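Local coordinates for protein Drep2 (Drosophila melanogaster, PDB 4D2K) that probably takes part in apoptotic DNA fragmentation, its N-terminal CIDE domain, the part described here, binding copies of itself to build higher-order assemblies, at residues 7-18 and 23-35. Sequence-based numbering, arbitrary orientation.
Sequences RGKRPLKIWDSW and KGVVVGTFEELLV
K9 and E32 make the one salt bridge between these segments: NZ of K9 meets OE2 of E32 at 3.1 Å, on the syn side and 25° out of the carboxylate plane, with a weaker bond to OE1. The lysine gets there by bending at chi2 (-74°), which brings its CD to 3.7 Å from the backbone N of G28, while the glutamate runs out extended, its CG anti to the backbone N, and the two chains meet at about a right angle. OE2 also takes a weak bond from G28 N. One turn back, the OG1 of T29 caps the helix by accepting from E32 N at 3.1 Å, so E32 is held at both ends. With an alanine at E32, the ammonium of K9 would probably lose its carboxylate and G28 N its weak acceptor, easing the hold of residues 7-9 on the helix.

Next to this pair runs the antiparallel ladder of strands 10-16 and 23-27, in which R10 with V27, L12 with V25 and I14 with K23 are hydrogen-bonded pairs. All six bonds are 2.9 Å long between N and O, and the straightest is V25 N to L12 O, at 175°. R10 N comes to V27 O from well above the carbonyl plane. On the face of the sheet carrying L12, I14, V25 and V27 lies an apolar layer: CD1 of L12 touches CG2 of V27 at 3.9 Å, and CG2 of I14 sits 3.8 Å from CG1 of V25. L12, V27 and L33 all rest on F66 of helix 63-67.

This is the N-terminal hairpin and following helix of the ubiquitin-like CIDE-N fold: backbone bonds and that apolar face bind its strands, and a charge pair probably helps tie the residues just before strand 10-16 to the helix's first turn.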
loop_
_atom_site.group_PDB
_atom_site.type_symbol
_atom_site.label_atom_id
_atom_site.label_comp_id
_atom_site.label_asym_id
_atom_site.label_seq_id
_atom_site.Cartn_x
_atom_site.Cartn_y
_atom_site.Cartn_z
ATOM N N ARG A 7 8.966 -14.859 -0.617
ATOM C CA ARG A 7 8.479 -16.138 -0.118
ATOM C C ARG A 7 7.579 -15.994 1.124
ATOM O O ARG A 7 8.034 -15.765 2.244
ATOM C CB ARG A 7 9.662 -17.073 0.158
ATOM C CG ARG A 7 10.701 -16.508 1.111
ATOM C CD ARG A 7 11.875 -17.463 1.322
ATOM N NE ARG A 7 11.465 -18.717 1.954
ATOM C CZ ARG A 7 12.293 -19.713 2.260
ATOM N NH1 ARG A 7 13.594 -19.608 2.015
ATOM N NH2 ARG A 7 11.821 -20.810 2.832
ATOM N N GLY A 8 6.281 -16.117 0.888
ATOM C CA GLY A 8 5.262 -16.107 1.920
ATOM C C GLY A 8 4.868 -14.747 2.476
ATOM O O GLY A 8 4.892 -13.744 1.763
ATOM N N LYS A 9 4.587 -14.692 3.773
ATOM C CA LYS A 9 4.151 -13.443 4.377
ATOM C C LYS A 9 5.348 -12.523 4.591
ATOM O O LYS A 9 6.397 -12.966 5.061
ATOM C CB LYS A 9 3.452 -13.716 5.714
ATOM C CG LYS A 9 2.277 -14.708 5.660
ATOM C CD LYS A 9 1.006 -14.158 5.039
ATOM C CE LYS A 9 -0.052 -15.260 5.008
ATOM N NZ LYS A 9 -1.416 -14.785 4.652
ATOM N N ARG A 10 5.187 -11.237 4.299
ATOM C CA ARG A 10 6.309 -10.302 4.425
ATOM C C ARG A 10 5.783 -9.011 5.056
ATOM O O ARG A 10 4.631 -8.643 4.827
ATOM C CB ARG A 10 6.943 -10.030 3.045
ATOM C CG ARG A 10 6.048 -9.208 2.114
ATOM C CD ARG A 10 6.482 -9.222 0.655
ATOM N NE ARG A 10 6.307 -10.546 0.050
ATOM C CZ ARG A 10 6.848 -10.918 -1.107
ATOM N NH1 ARG A 10 7.589 -10.060 -1.792
ATOM N NH2 ARG A 10 6.637 -12.137 -1.584
ATOM N N PRO A 11 6.630 -8.293 5.802
ATOM C CA PRO A 11 6.211 -7.005 6.370
ATOM C C PRO A 11 6.301 -5.933 5.307
ATOM O O PRO A 11 7.229 -5.990 4.501
ATOM C CB PRO A 11 7.228 -6.750 7.480
ATOM C CG PRO A 11 8.452 -7.522 7.051
ATOM C CD PRO A 11 7.964 -8.709 6.267
ATOM N N LEU A 12 5.330 -5.017 5.273
ATOM C CA LEU A 12 5.350 -3.848 4.396
ATOM C C LEU A 12 4.798 -2.686 5.212
ATOM O O LEU A 12 4.062 -2.925 6.184
ATOM C CB LEU A 12 4.507 -4.082 3.132
ATOM C CG LEU A 12 4.972 -5.210 2.196
ATOM C CD1 LEU A 12 3.970 -5.462 1.071
ATOM C CD2 LEU A 12 6.370 -4.933 1.659
ATOM N N LYS A 13 5.142 -1.447 4.843
ATOM C CA LYS A 13 4.616 -0.272 5.549
ATOM C C LYS A 13 3.569 0.439 4.675
ATOM O O LYS A 13 3.809 0.721 3.499
ATOM C CB LYS A 13 5.749 0.691 5.936
ATOM C CG LYS A 13 6.721 0.139 7.032
ATOM C CD LYS A 13 8.004 1.015 7.136
ATOM C CE LYS A 13 8.983 0.541 8.247
ATOM N NZ LYS A 13 10.254 1.356 8.307
ATOM N N ILE A 14 2.423 0.768 5.251
ATOM C CA ILE A 14 1.358 1.349 4.469
ATOM C C ILE A 14 0.927 2.638 5.152
ATOM O O ILE A 14 0.484 2.664 6.302
ATOM C CB ILE A 14 0.173 0.351 4.261
ATOM C CG1 ILE A 14 -0.847 0.918 3.275
ATOM C CG2 ILE A 14 -0.532 0.015 5.563
ATOM C CD1 ILE A 14 -0.436 0.794 1.817
ATOM N N TRP A 15 1.163 3.736 4.444
ATOM C CA TRP A 15 0.895 5.056 4.975
ATOM C C TRP A 15 -0.206 5.730 4.147
ATOM O O TRP A 15 -0.362 5.440 2.950
ATOM C CB TRP A 15 2.167 5.899 4.921
ATOM C CG TRP A 15 3.326 5.391 5.718
ATOM C CD1 TRP A 15 3.375 4.257 6.459
ATOM C CD2 TRP A 15 4.620 5.997 5.823
ATOM N NE1 TRP A 15 4.612 4.123 7.038
ATOM C CE2 TRP A 15 5.395 5.179 6.660
ATOM C CE3 TRP A 15 5.198 7.149 5.286
ATOM C CZ2 TRP A 15 6.730 5.484 6.984
ATOM C CZ3 TRP A 15 6.531 7.444 5.603
ATOM C CH2 TRP A 15 7.273 6.615 6.439
ATOM N N ASP A 16 -0.893 6.713 4.728
ATOM C CA ASP A 16 -1.955 7.365 3.967
ATOM C C ASP A 16 -1.299 8.370 3.036
ATOM O O ASP A 16 -0.079 8.567 3.107
ATOM C CB ASP A 16 -3.007 8.004 4.884
ATOM C CG ASP A 16 -2.464 9.136 5.742
ATOM O OD1 ASP A 16 -1.501 9.837 5.372
ATOM O OD2 ASP A 16 -3.004 9.303 6.841
ATOM N N SER A 17 -2.097 8.955 2.147
ATOM C CA SER A 17 -1.619 9.890 1.123
ATOM C C SER A 17 -0.811 11.040 1.702
ATOM O O SER A 17 0.116 11.504 1.066
ATOM C CB SER A 17 -2.780 10.423 0.286
ATOM O OG SER A 17 -3.726 11.118 1.075
ATOM N N TRP A 18 -1.138 11.463 2.917
ATOM C CA TRP A 18 -0.461 12.601 3.556
ATOM C C TRP A 18 0.752 12.184 4.385
ATOM O O TRP A 18 1.421 13.037 4.961
ATOM C CB TRP A 18 -1.419 13.341 4.504
ATOM C CG TRP A 18 -2.549 14.053 3.858
ATOM C CD1 TRP A 18 -3.829 13.605 3.730
ATOM C CD2 TRP A 18 -2.513 15.354 3.260
ATOM N NE1 TRP A 18 -4.592 14.543 3.080
ATOM C CE2 TRP A 18 -3.807 15.626 2.781
ATOM C CE3 TRP A 18 -1.511 16.315 3.081
ATOM C CZ2 TRP A 18 -4.128 16.816 2.134
ATOM C CZ3 TRP A 18 -1.830 17.497 2.437
ATOM C CH2 TRP A 18 -3.128 17.737 1.971
ATOM N N LYS A 23 1.108 2.666 9.126
ATOM C CA LYS A 23 0.763 1.347 9.647
ATOM C C LYS A 23 1.706 0.267 9.121
ATOM O O LYS A 23 2.338 0.426 8.087
ATOM C CB LYS A 23 -0.673 0.974 9.254
ATOM C CG LYS A 23 -1.739 1.951 9.744
ATOM C CD LYS A 23 -1.949 1.809 11.223
ATOM C CE LYS A 23 -3.051 2.698 11.710
ATOM N NZ LYS A 23 -3.649 2.138 12.920
ATOM N N GLY A 24 1.762 -0.860 9.811
ATOM C CA GLY A 24 2.602 -1.944 9.363
ATOM C C GLY A 24 1.680 -3.107 9.082
ATOM O O GLY A 24 0.750 -3.362 9.849
ATOM N N VAL A 25 1.927 -3.812 7.979
ATOM C CA VAL A 25 1.105 -4.956 7.640
ATOM C C VAL A 25 2.016 -6.085 7.298
ATOM O O VAL A 25 3.175 -5.877 6.932
ATOM C CB VAL A 25 0.156 -4.673 6.437
ATOM C CG1 VAL A 25 -0.830 -3.554 6.762
ATOM C CG2 VAL A 25 0.973 -4.372 5.166
ATOM N N VAL A 26 1.479 -7.292 7.381
ATOM C CA VAL A 26 2.220 -8.478 7.005
ATOM C C VAL A 26 1.359 -9.281 6.061
ATOM O O VAL A 26 0.307 -9.768 6.457
ATOM C CB VAL A 26 2.602 -9.333 8.225
ATOM C CG1 VAL A 26 3.379 -10.578 7.767
ATOM C CG2 VAL A 26 3.425 -8.522 9.198
ATOM N N VAL A 27 1.808 -9.419 4.811
ATOM C CA VAL A 27 0.966 -9.975 3.749
ATOM C C VAL A 27 1.760 -10.830 2.765
ATOM O O VAL A 27 2.966 -10.617 2.559
ATOM C CB VAL A 27 0.240 -8.859 2.951
ATOM C CG1 VAL A 27 -0.762 -8.087 3.853
ATOM C CG2 VAL A 27 1.256 -7.913 2.335
ATOM N N GLY A 28 1.075 -11.801 2.155
ATOM C CA GLY A 28 1.692 -12.688 1.183
ATOM C C GLY A 28 1.437 -12.343 -0.268
ATOM O O GLY A 28 2.206 -12.748 -1.137
ATOM N N THR A 29 0.351 -11.621 -0.540
ATOM C CA THR A 29 -0.080 -11.329 -1.914
ATOM C C THR A 29 -0.539 -9.878 -2.096
ATOM O O THR A 29 -0.921 -9.197 -1.131
ATOM C CB THR A 29 -1.278 -12.228 -2.366
ATOM O OG1 THR A 29 -2.413 -11.894 -1.563
ATOM C CG2 THR A 29 -0.994 -13.736 -2.205
ATOM N N PHE A 30 -0.547 -9.426 -3.348
ATOM C CA PHE A 30 -1.019 -8.082 -3.660
ATOM C C PHE A 30 -2.476 -7.870 -3.241
ATOM O O PHE A 30 -2.832 -6.823 -2.688
ATOM C CB PHE A 30 -0.840 -7.791 -5.148
ATOM C CG PHE A 30 -1.437 -6.482 -5.569
ATOM C CD1 PHE A 30 -0.860 -5.282 -5.194
ATOM C CD2 PHE A 30 -2.593 -6.462 -6.340
ATOM C CE1 PHE A 30 -1.428 -4.088 -5.569
ATOM C CE2 PHE A 30 -3.169 -5.274 -6.720
ATOM C CZ PHE A 30 -2.591 -4.082 -6.332
ATOM N N GLU A 31 -3.292 -8.905 -3.381
ATOM C CA GLU A 31 -4.707 -8.768 -3.089
ATOM C C GLU A 31 -4.882 -8.598 -1.575
ATOM O O GLU A 31 -5.657 -7.751 -1.084
ATOM C CB GLU A 31 -5.462 -10.011 -3.591
ATOM C CG GLU A 31 -5.518 -10.214 -5.139
ATOM C CD GLU A 31 -4.177 -10.580 -5.817
ATOM O OE1 GLU A 31 -3.370 -11.369 -5.260
ATOM O OE2 GLU A 31 -3.937 -10.072 -6.937
ATOM N N GLU A 32 -4.069 -9.346 -0.837
ATOM C CA GLU A 32 -4.025 -9.255 0.609
ATOM C C GLU A 32 -3.420 -7.904 1.021
ATOM O O GLU A 32 -3.813 -7.324 2.040
ATOM C CB GLU A 32 -3.244 -10.454 1.167
ATOM C CG GLU A 32 -3.295 -10.669 2.666
ATOM C CD GLU A 32 -2.409 -11.836 3.092
ATOM O OE1 GLU A 32 -2.335 -12.828 2.330
ATOM O OE2 GLU A 32 -1.762 -11.750 4.160
ATOM N N LEU A 33 -2.478 -7.395 0.228
ATOM C CA LEU A 33 -1.978 -6.046 0.482
ATOM C C LEU A 33 -3.128 -5.048 0.468
ATOM O O LEU A 33 -3.235 -4.237 1.386
ATOM C CB LEU A 33 -0.900 -5.642 -0.532
ATOM C CG LEU A 33 -0.535 -4.153 -0.487
ATOM C CD1 LEU A 33 -0.039 -3.745 0.886
ATOM C CD2 LEU A 33 0.555 -3.877 -1.497
ATOM N N LEU A 34 -4.011 -5.141 -0.531
ATOM C CA LEU A 34 -5.180 -4.251 -0.596
ATOM C C LEU A 34 -6.143 -4.429 0.585
ATOM O O LEU A 34 -6.571 -3.452 1.204
ATOM C CB LEU A 34 -5.948 -4.463 -1.907
ATOM C CG LEU A 34 -5.259 -4.094 -3.222
ATOM C CD1 LEU A 34 -6.131 -4.434 -4.423
ATOM C CD2 LEU A 34 -4.944 -2.621 -3.226
ATOM N N VAL A 35 -6.507 -5.671 0.885
ATOM C CA VAL A 35 -7.405 -5.921 2.007
ATOM C C VAL A 35 -6.868 -5.351 3.337
ATOM O O VAL A 35 -7.590 -4.621 4.022
ATOM C CB VAL A 35 -7.692 -7.422 2.169
ATOM C CG1 VAL A 35 -8.376 -7.677 3.500
ATOM C CG2 VAL A 35 -8.546 -7.934 0.989
#